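Local coordinates for protein alpha-rhamnosidase (Dictyoglomus thermophilum, PDB 6I60) that probably hydrolyses terminal non-reducing alpha-L-rhamnose residues from alpha-L-rhamnosides, acting as a multidomain glycoside hydrolase, at residues W149-E154 with I328-P333; Y175-R180 with T289-I294; G200-Y205 with V215-Q220. All blocks are in the same frame, centred on the assembly; numbering follows the deposited sequence.

Contact 1: W149-E154 with I328-P333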
loop_
_atom_site.group_PDB
_atom_site.type_symbol
_atom_site.label_atom_id
_atom_site.label_comp_id
_atom_site.label_asym_id
_atom_site.label_seq_id
_atom_site.Cartn_x
_atom_site.Cartn_y
_atom_site.Cartn_z
ATOM N N TRP A 149 -23.507 -19.903 5.012
ATOM C CA TRP A 149 -23.764 -18.692 4.246
ATOM C C TRP A 149 -25.266 -18.491 4.076
ATOM O O TRP A 149 -25.982 -19.412 3.670
ATOM C CB TRP A 149 -23.075 -18.769 2.885
ATOM C CG TRP A 149 -21.574 -18.704 2.951
ATOM C CD1 TRP A 149 -20.716 -19.744 3.161
ATOM C CD2 TRP A 149 -20.758 -17.536 2.800
ATOM N NE1 TRP A 149 -19.416 -19.297 3.153
ATOM C CE2 TRP A 149 -19.415 -17.944 2.934
ATOM C CE3 TRP A 149 -21.031 -16.184 2.566
ATOM C CZ2 TRP A 149 -18.348 -17.050 2.840
ATOM C CZ3 TRP A 149 -19.972 -15.298 2.476
ATOM C CH2 TRP A 149 -18.647 -15.735 2.611
ATOM N N ILE A 150 -25.742 -17.285 4.384
ATOM C CA ILE A 150 -27.161 -16.964 4.331
ATOM C C ILE A 150 -27.384 -15.851 3.314
ATOM O O ILE A 150 -26.484 -15.064 3.007
ATOM C CB ILE A 150 -27.714 -16.558 5.711
ATOM C CG1 ILE A 150 -26.835 -15.474 6.331
ATOM C CG2 ILE A 150 -27.784 -17.765 6.628
ATOM C CD1 ILE A 150 -27.483 -14.758 7.484
ATOM N N THR A 151 -28.606 -15.797 2.782
ATOM C CA THR A 151 -28.958 -14.825 1.753
ATOM C C THR A 151 -30.467 -14.648 1.710
ATOM O O THR A 151 -31.226 -15.480 2.211
ATOM C CB THR A 151 -28.466 -15.256 0.366
ATOM O OG1 THR A 151 -27.211 -15.927 0.483
ATOM C CG2 THR A 151 -28.288 -14.061 -0.538
ATOM N N LYS A 152 -30.888 -13.544 1.098
ATOM C CA LYS A 152 -32.263 -13.414 0.653
ATOM C C LYS A 152 -32.501 -14.307 -0.562
ATOM O O LYS A 152 -31.567 -14.764 -1.226
ATOM C CB LYS A 152 -32.584 -11.962 0.300
ATOM C CG LYS A 152 -32.863 -11.083 1.498
ATOM C CD LYS A 152 -33.159 -9.651 1.088
ATOM C CE LYS A 152 -34.316 -9.579 0.108
ATOM N NZ LYS A 152 -35.614 -9.374 0.807
ATOM N N LYS A 153 -33.776 -14.552 -0.848
ATOM C CA LYS A 153 -34.161 -15.367 -1.993
ATOM C C LYS A 153 -34.612 -14.539 -3.189
ATOM O O LYS A 153 -34.343 -14.924 -4.332
ATOM C CB LYS A 153 -35.273 -16.343 -1.586
ATOM C CG LYS A 153 -36.026 -16.993 -2.738
ATOM C CD LYS A 153 -37.157 -17.886 -2.233
ATOM C CE LYS A 153 -37.756 -17.357 -0.936
ATOM N NZ LYS A 153 -38.766 -18.288 -0.361
ATOM N N GLU A 154 -35.266 -13.397 -2.954
ATOM C CA GLU A 154 -35.749 -12.569 -4.055
ATOM C C GLU A 154 -34.595 -11.874 -4.769
ATOM O O GLU A 154 -34.374 -12.085 -5.967
ATOM C CB GLU A 154 -36.769 -11.550 -3.532
ATOM C CG GLU A 154 -36.855 -10.247 -4.328
ATOM C CD GLU A 154 -37.719 -10.365 -5.572
ATOM O OE1 GLU A 154 -37.418 -9.682 -6.574
ATOM O OE2 GLU A 154 -38.700 -11.137 -5.544
ATOM N N ILE A 328 -32.189 -17.724 3.380
ATOM C CA ILE A 328 -31.991 -19.032 2.773
ATOM C C ILE A 328 -30.494 -19.314 2.692
ATOM O O ILE A 328 -29.659 -18.424 2.860
ATOM C CB ILE A 328 -32.646 -19.138 1.382
ATOM C CG1 ILE A 328 -31.764 -18.481 0.321
ATOM C CG2 ILE A 328 -34.028 -18.505 1.392
ATOM C CD1 ILE A 328 -32.280 -18.659 -1.087
ATOM N N LEU A 329 -30.163 -20.576 2.436
ATOM C CA LEU A 329 -28.769 -20.974 2.304
ATOM C C LEU A 329 -28.172 -20.406 1.023
ATOM O O LEU A 329 -28.848 -20.297 -0.003
ATOM C CB LEU A 329 -28.639 -22.497 2.300
ATOM C CG LEU A 329 -28.856 -23.249 3.614
ATOM C CD1 LEU A 329 -28.290 -22.471 4.794
ATOM C CD2 LEU A 329 -30.329 -23.552 3.813
ATOM N N ALA A 330 -26.896 -20.047 1.088
ATOM C CA ALA A 330 -26.165 -19.536 -0.060
ATOM C C ALA A 330 -25.168 -20.572 -0.552
ATOM O O ALA A 330 -24.614 -21.349 0.230
ATOM C CB ALA A 330 -25.413 -18.251 0.284
ATOM N N GLU A 331 -24.942 -20.575 -1.852
ATOM C CA GLU A 331 -23.799 -21.295 -2.380
ATOM C C GLU A 331 -22.543 -20.556 -1.937
ATOM O O GLU A 331 -22.430 -19.349 -2.187
ATOM C CB GLU A 331 -23.874 -21.389 -3.899
ATOM C CG GLU A 331 -24.648 -22.591 -4.401
ATOM C CD GLU A 331 -24.054 -23.174 -5.666
ATOM O OE1 GLU A 331 -22.869 -23.571 -5.637
ATOM O OE2 GLU A 331 -24.771 -23.237 -6.687
ATOM N N PRO A 332 -21.604 -21.211 -1.259
ATOM C CA PRO A 332 -20.392 -20.516 -0.801
ATOM C C PRO A 332 -19.640 -19.901 -1.968
ATOM O O PRO A 332 -19.767 -20.364 -3.112
ATOM C CB PRO A 332 -19.571 -21.632 -0.130
ATOM C CG PRO A 332 -20.173 -22.917 -0.620
ATOM C CD PRO A 332 -21.617 -22.627 -0.862
ATOM N N PRO A 333 -18.854 -18.847 -1.724
ATOM C CA PRO A 333 -18.115 -18.210 -2.826
ATOM C C PRO A 333 -17.033 -19.093 -3.424
ATOM O O PRO A 333 -16.512 -18.758 -4.496
ATOM C CB PRO A 333 -17.506 -16.958 -2.173
ATOM C CG PRO A 333 -18.161 -16.838 -0.822
ATOM C CD PRO A 333 -18.581 -18.209 -0.428
#
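Trp149 lays one face of its indole against Pro333 and Pro332. Pro333 CD sits over the six-membered ring, 3.7 Å from the centroid of the Trp149 benzene part and 23° off the ring normal. Pro332 CA lies over the five-membered ring on the same face, 4.2 Å from that centroid of Trp149. Both are CH-pi contacts. Pro333 CG extends the contact along the rim, 3.6 Å from Trp149 CH2. The indole is put there by chi1 of -69°, which sets CG beside the backbone N and anti to the carbonyl carbon. At the root of the side chain, Trp149 CB meets Ala330 CB.

Ile328 carries the other end of the contact. Its CD1 packs at 3.8 Å against Lys153 CB, and its CG2 touches the same carbon. These are aliphatic contacts. The charged end of Lys153 leads away from them.

A short antiparallel ladder joins the two ends. Thr151 and Ile328 are a hydrogen-bonded pair. Ile328 N gives a nearly straight bond of 2.7 Å to Thr151 O, with an N-H...O angle of 176°. Thr151 N returns one to Ile328 O at 2.8 Å. Ile150 and Leu329 form the next, non-hydrogen-bonded pair. Ala330 N then bonds to Trp149 O at 2.8 Å.

Trp149 also touches Ile266 of strand 264-273 and Leu199 of strand 189-199. The NZ of Lys152 makes a salt bridge to Glu325.

The chemistry divides along the contact. Backbone amides and carbonyls set the register in the middle. Apolar surfaces close both ends. The two prolines present C-H groups to one face of the indole, so this end is held by CH-pi and apolar contact rather than by backbone bonds.

Contact 2: Y175-R180 with T289-I294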
loop_
_atom_site.group_PDB
_atom_site.type_symbol
_atom_site.label_atom_id
_atom_site.label_comp_id
_atom_site.label_asym_id
_atom_site.label_seq_id
_atom_site.Cartn_x
_atom_site.Cartn_y
_atom_site.Cartn_z
ATOM N N TYR A 175 -29.459 -4.802 -4.582
ATOM C CA TYR A 175 -29.859 -3.910 -3.506
ATOM C C TYR A 175 -28.995 -4.179 -2.275
ATOM O O TYR A 175 -27.985 -4.884 -2.337
ATOM C CB TYR A 175 -31.346 -4.078 -3.203
ATOM C CG TYR A 175 -32.258 -3.235 -4.064
ATOM C CD1 TYR A 175 -32.033 -3.101 -5.428
ATOM C CD2 TYR A 175 -33.351 -2.580 -3.513
ATOM C CE1 TYR A 175 -32.868 -2.335 -6.217
ATOM C CE2 TYR A 175 -34.191 -1.812 -4.293
ATOM C CZ TYR A 175 -33.947 -1.693 -5.644
ATOM O OH TYR A 175 -34.784 -0.929 -6.422
ATOM N N ALA A 176 -29.387 -3.615 -1.134
ATOM C CA ALA A 176 -28.645 -3.781 0.110
ATOM C C ALA A 176 -29.488 -4.556 1.113
ATOM O O ALA A 176 -30.329 -3.961 1.804
ATOM C CB ALA A 176 -28.239 -2.421 0.686
ATOM N N PRO A 177 -29.310 -5.867 1.234
ATOM C CA PRO A 177 -30.103 -6.633 2.197
ATOM C C PRO A 177 -29.578 -6.481 3.614
ATOM O O PRO A 177 -28.377 -6.338 3.854
ATOM C CB PRO A 177 -29.948 -8.077 1.707
ATOM C CG PRO A 177 -28.616 -8.100 1.047
ATOM C CD PRO A 177 -28.397 -6.726 0.455
ATOM N N MET A 178 -30.511 -6.511 4.562
ATOM C CA MET A 178 -30.197 -6.482 5.982
ATOM C C MET A 178 -30.562 -7.822 6.604
ATOM O O MET A 178 -31.551 -8.448 6.214
ATOM C CB MET A 178 -30.948 -5.351 6.692
ATOM C CG MET A 178 -30.866 -4.011 5.982
ATOM S SD MET A 178 -32.099 -2.835 6.570
ATOM C CE MET A 178 -31.056 -1.476 7.093
ATOM N N PHE A 179 -29.758 -8.262 7.569
ATOM C CA PHE A 179 -29.956 -9.548 8.224
ATOM C C PHE A 179 -29.977 -9.346 9.730
ATOM O O PHE A 179 -29.126 -8.637 10.277
ATOM C CB PHE A 179 -28.860 -10.542 7.833
ATOM C CG PHE A 179 -28.893 -10.934 6.384
ATOM C CD1 PHE A 179 -28.196 -10.201 5.439
ATOM C CD2 PHE A 179 -29.627 -12.030 5.966
ATOM C CE1 PHE A 179 -28.227 -10.557 4.105
ATOM C CE2 PHE A 179 -29.663 -12.390 4.632
ATOM C CZ PHE A 179 -28.961 -11.652 3.701
ATOM N N ARG A 180 -30.946 -9.972 10.393
ATOM C CA ARG A 180 -31.161 -9.796 11.821
ATOM C C ARG A 180 -31.362 -11.147 12.490
ATOM O O ARG A 180 -32.035 -12.028 11.944
ATOM C CB ARG A 180 -32.375 -8.901 12.091
ATOM C CG ARG A 180 -32.725 -8.786 13.556
ATOM C CD ARG A 180 -34.085 -8.145 13.777
ATOM N NE ARG A 180 -34.082 -7.210 14.901
ATOM C CZ ARG A 180 -33.835 -7.537 16.168
ATOM N NH1 ARG A 180 -33.575 -8.793 16.511
ATOM N NH2 ARG A 180 -33.859 -6.599 17.104
ATOM N N THR A 289 -34.650 -11.211 7.431
ATOM C CA THR A 289 -34.012 -10.374 6.426
ATOM C C THR A 289 -35.058 -9.500 5.750
ATOM O O THR A 289 -36.240 -9.850 5.695
ATOM C CB THR A 289 -33.266 -11.220 5.389
ATOM O OG1 THR A 289 -32.550 -10.360 4.496
ATOM C CG2 THR A 289 -34.239 -12.084 4.600
ATOM N N THR A 290 -34.603 -8.358 5.236
ATOM C CA THR A 290 -35.481 -7.381 4.603
ATOM C C THR A 290 -34.628 -6.388 3.825
ATOM O O THR A 290 -33.396 -6.393 3.908
ATOM C CB THR A 290 -36.337 -6.642 5.632
ATOM O OG1 THR A 290 -36.943 -5.499 5.017
ATOM C CG2 THR A 290 -35.472 -6.174 6.782
ATOM N N TYR A 291 -35.305 -5.529 3.066
ATOM C CA TYR A 291 -34.673 -4.413 2.379
ATOM C C TYR A 291 -34.888 -3.141 3.187
ATOM O O TYR A 291 -35.951 -2.946 3.783
ATOM C CB TYR A 291 -35.236 -4.241 0.967
ATOM C CG TYR A 291 -34.574 -5.125 -0.069
ATOM C CD1 TYR A 291 -33.255 -5.531 0.078
ATOM C CD2 TYR A 291 -35.271 -5.554 -1.191
ATOM C CE1 TYR A 291 -32.647 -6.341 -0.864
ATOM C CE2 TYR A 291 -34.671 -6.363 -2.139
ATOM C CZ TYR A 291 -33.360 -6.751 -1.971
ATOM O OH TYR A 291 -32.762 -7.555 -2.914
ATOM N N GLY A 292 -33.875 -2.280 3.208
ATOM C CA GLY A 292 -33.927 -1.084 4.012
ATOM C C GLY A 292 -33.886 0.191 3.199
ATOM O O GLY A 292 -34.432 0.279 2.094
ATOM N N PRO A 293 -33.232 1.219 3.746
ATOM C CA PRO A 293 -33.176 2.505 3.036
ATOM C C PRO A 293 -32.290 2.480 1.801
ATOM O O PRO A 293 -32.608 3.156 0.815
ATOM C CB PRO A 293 -32.637 3.469 4.101
ATOM C CG PRO A 293 -31.881 2.597 5.051
ATOM C CD PRO A 293 -32.596 1.281 5.074
ATOM N N ILE A 294 -31.195 1.726 1.814
ATOM C CA ILE A 294 -30.259 1.726 0.695
ATOM C C ILE A 294 -30.820 0.871 -0.433
ATOM O O ILE A 294 -31.163 -0.300 -0.232
ATOM C CB ILE A 294 -28.876 1.222 1.138
ATOM C CG1 ILE A 294 -28.265 2.175 2.165
ATOM C CG2 ILE A 294 -27.951 1.091 -0.061
ATOM C CD1 ILE A 294 -28.121 1.573 3.539
#
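Met178 and Thr290 are a hydrogen-bonded pair of two antiparallel strands, 177-180 and 289-291. The strand axes come within 4.8 Å, and their directions are 151° apart. Met178 N bonds to Thr290 O at 3.0 Å. Thr290 N bonds back to Met178 O at 3.2 Å. Phe179 and Thr289 follow as a non-hydrogen-bonded pair.

Met178 O takes a second bond, from Thr289 OG1 at 2.8 Å. The two donors reach this oxygen from opposite faces of its carbonyl plane. With chi1 at -175°, the Thr289 hydroxyl points away from its own backbone N and across to the neighbouring strand. Thr289 OG1 also stands over one face of the Phe179 ring, toward its rim.

On the other side of the pairing, the Met178 chain runs past Gly292. Its SD lies 3.6 Å from Gly292 CA, on the side where any other residue would carry its CB. Beyond the sulfur, Met178 CE meets Pro293 CD, and the two side chains cross at about a right angle.

Tyr291 turns its ring back toward residues 175-177. Tyr175 CB sits over its face, 3.9 Å from the Tyr291 ring centroid. The two tyrosine rings are oblique, with planes 42° apart. Tyr291 OH bonds to Lys156 N, and Lys152 makes a cation-pi contact with the ring. Farther along, Ala176 CB packs on Ile294 CG2 at 3.6 Å.

Strand 171-184 also pairs with strand 242-250, through bonds of Pro177 with Leu249 and Phe179 with Val247. It therefore lies between two antiparallel neighbours. This is the interior of a sheet in a beta-sandwich domain, with strand 288-298 joined to it from far along the chain.

Contact 3: G200-Y205 with V215-Q220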
loop_
_atom_site.group_PDB
_atom_site.type_symbol
_atom_site.label_atom_id
_atom_site.label_comp_id
_atom_site.label_asym_id
_atom_site.label_seq_id
_atom_site.Cartn_x
_atom_site.Cartn_y
_atom_site.Cartn_z
ATOM N N GLY A 200 -20.249 -8.321 -0.868
ATOM C CA GLY A 200 -18.845 -7.960 -0.977
ATOM C C GLY A 200 -18.428 -6.952 0.077
ATOM O O GLY A 200 -17.247 -6.831 0.408
ATOM N N LEU A 201 -19.411 -6.220 0.600
ATOM C CA LEU A 201 -19.207 -5.262 1.675
ATOM C C LEU A 201 -20.263 -5.487 2.748
ATOM O O LEU A 201 -21.326 -6.058 2.489
ATOM C CB LEU A 201 -19.268 -3.818 1.162
ATOM C CG LEU A 201 -18.290 -3.459 0.041
ATOM C CD1 LEU A 201 -18.633 -2.107 -0.570
ATOM C CD2 LEU A 201 -16.855 -3.480 0.555
ATOM N N TYR A 202 -19.965 -5.034 3.964
ATOM C CA TYR A 202 -20.879 -5.244 5.077
ATOM C C TYR A 202 -20.700 -4.147 6.117
ATOM O O TYR A 202 -19.699 -3.426 6.130
ATOM C CB TYR A 202 -20.674 -6.623 5.723
ATOM C CG TYR A 202 -19.419 -6.728 6.564
ATOM C CD1 TYR A 202 -18.212 -7.110 5.994
ATOM C CD2 TYR A 202 -19.441 -6.448 7.926
ATOM C CE1 TYR A 202 -17.062 -7.206 6.755
ATOM C CE2 TYR A 202 -18.296 -6.538 8.693
ATOM C CZ TYR A 202 -17.110 -6.920 8.103
ATOM O OH TYR A 202 -15.969 -7.015 8.860
ATOM N N GLU A 203 -21.695 -4.039 6.995
ATOM C CA GLU A 203 -21.621 -3.203 8.183
ATOM C C GLU A 203 -22.282 -3.956 9.325
ATOM O O GLU A 203 -23.414 -4.428 9.182
ATOM C CB GLU A 203 -22.299 -1.845 7.962
ATOM C CG GLU A 203 -21.336 -0.733 7.576
ATOM C CD GLU A 203 -21.973 0.646 7.618
ATOM O OE1 GLU A 203 -23.215 0.734 7.516
ATOM O OE2 GLU A 203 -21.230 1.642 7.752
ATOM N N LEU A 204 -21.578 -4.079 10.446
ATOM C CA LEU A 204 -22.027 -4.895 11.565
ATOM C C LEU A 204 -22.560 -4.022 12.695
ATOM O O LEU A 204 -21.968 -2.994 13.035
ATOM C CB LEU A 204 -20.887 -5.773 12.082
ATOM C CG LEU A 204 -21.173 -6.581 13.346
ATOM C CD1 LEU A 204 -22.163 -7.696 13.056
ATOM C CD2 LEU A 204 -19.881 -7.136 13.912
ATOM N N TYR A 205 -23.681 -4.446 13.276
ATOM C CA TYR A 205 -24.299 -3.766 14.404
ATOM C C TYR A 205 -24.665 -4.786 15.471
ATOM O O TYR A 205 -25.096 -5.898 15.154
ATOM C CB TYR A 205 -25.551 -2.990 13.977
ATOM C CG TYR A 205 -25.266 -1.808 13.082
ATOM C CD1 TYR A 205 -24.980 -0.559 13.618
ATOM C CD2 TYR A 205 -25.284 -1.939 11.700
ATOM C CE1 TYR A 205 -24.717 0.525 12.804
ATOM C CE2 TYR A 205 -25.022 -0.860 10.878
ATOM C CZ TYR A 205 -24.740 0.370 11.435
ATOM O OH TYR A 205 -24.479 1.448 10.620
ATOM N N VAL A 215 -14.102 0.724 7.292
ATOM C CA VAL A 215 -15.121 0.889 6.262
ATOM C C VAL A 215 -14.683 0.114 5.027
ATOM O O VAL A 215 -13.510 -0.229 4.864
ATOM C CB VAL A 215 -15.367 2.373 5.907
ATOM C CG1 VAL A 215 -16.104 3.076 7.034
ATOM C CG2 VAL A 215 -14.051 3.076 5.607
ATOM N N LEU A 216 -15.652 -0.161 4.151
ATOM C CA LEU A 216 -15.409 -0.885 2.900
ATOM C C LEU A 216 -14.675 -2.201 3.153
ATOM O O LEU A 216 -13.714 -2.549 2.461
ATOM C CB LEU A 216 -14.645 -0.012 1.900
ATOM C CG LEU A 216 -15.362 1.265 1.453
ATOM C CD1 LEU A 216 -14.630 1.916 0.297
ATOM C CD2 LEU A 216 -16.809 0.979 1.075
ATOM N N ASP A 217 -15.134 -2.936 4.165
ATOM C CA ASP A 217 -14.708 -4.238 4.655
ATOM C C ASP A 217 -15.600 -5.337 4.085
ATOM O O ASP A 217 -16.817 -5.148 3.966
ATOM C CB ASP A 217 -14.762 -4.280 6.183
ATOM C CG ASP A 217 -13.696 -5.176 6.783
ATOM O OD1 ASP A 217 -12.500 -4.957 6.496
ATOM O OD2 ASP A 217 -14.056 -6.101 7.542
ATOM N N PRO A 218 -15.043 -6.500 3.714
ATOM C CA PRO A 218 -13.618 -6.830 3.803
ATOM C C PRO A 218 -12.808 -6.337 2.609
ATOM O O PRO A 218 -13.324 -5.598 1.769
ATOM C CB PRO A 218 -13.627 -8.355 3.851
ATOM C CG PRO A 218 -14.814 -8.733 3.030
ATOM C CD PRO A 218 -15.838 -7.639 3.219
ATOM N N GLY A 219 -11.542 -6.757 2.541
ATOM C CA GLY A 219 -10.689 -6.357 1.446
ATOM C C GLY A 219 -11.021 -7.071 0.147
ATOM O O GLY A 219 -11.595 -8.160 0.122
ATOM N N GLN A 220 -10.640 -6.433 -0.954
ATOM C CA GLN A 220 -10.903 -6.974 -2.282
ATOM C C GLN A 220 -9.915 -8.094 -2.584
ATOM O O GLN A 220 -8.700 -7.871 -2.603
ATOM C CB GLN A 220 -10.807 -5.870 -3.331
ATOM C CG GLN A 220 -11.602 -4.624 -2.991
ATOM C CD GLN A 220 -11.536 -3.579 -4.085
ATOM O OE1 GLN A 220 -10.981 -3.821 -5.159
ATOM N NE2 GLN A 220 -12.103 -2.408 -3.819
#
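Gly200 O meets Pro218 CD at 3.2 Å, and each of these residues follows a cis peptide bond. The bond that enters Gly200 is cis although this residue is not a proline. The Asp217-Pro218 bond is cis too. Pro218 CD also lies near the plane of the Tyr202 ring, at its edge, 3.7 Å from CD1 of that tyrosine.

The polar link is made by the phenol. Tyr202 OH gives a hydrogen bond to Asp217 OD2. The modelled distance between these two atoms, 2.5 Å, is very short, and its exact value is doubtful. The two side chains run alongside each other, with ring and carboxylate planes 63° apart. For Tyr202, chi1 of 74° places CG between the backbone N and the carbonyl carbon and lays the ring beside Asp217. Tyr202 N adds a weak bond to Asp217 O at 3.2 Å.

Both ends have further partners. Asp217 OD2 bonds to Thr230 OG1, and Tyr202 OH to Tyr232 OH. Both outside partners belong to strand 226-233. A phenylalanine in place of Tyr202 would probably leave Asp217 OD2 without its phenol partner and the carboxylate less firmly fixed in this buried site.

Leu201 and Leu216 lie side by side and point the same way. Leu201 CD1 is 3.9 Å from Leu216 CD2, while Leu201 CD2 rests on the Leu216 backbone. Leu201 CA is 3.3 Å from Asp217 O, a CA-H...O contact.

Gly200 and Leu201 both face Gly250 in a classic beta bulge. A loop with a cis-proline thus folds against the bulged start of strand 201-206, which pairs with strands 242-250 and 209-210 in the beta-sandwich domain.

The contacts are nested along the chain: contact 3 lies within the loop closed by contact 2, and contact 2 within that of contact 1. Contacts 1 and 2 have centres about 14 Å apart and touch. Thr151 CA is 3.7 Å from Phe179 CZ, and Lys152 CD is 3.6 Å from Pro177 CB. Strands 325-329 and 288-298 are neighbours, which joins the two ladders. Contact 3 touches neither. Its nearest atoms are about 6 Å from contact 2 and about 8 Å from contact 1. From it, the backbone of Gln220 bonds to Ser492 and Lys529 of the six-hairpin glycosidase part. That part also holds Tyr656, Glu659 and Leu660, which line a site for 2-(2-ethoxyethoxy)ethanol.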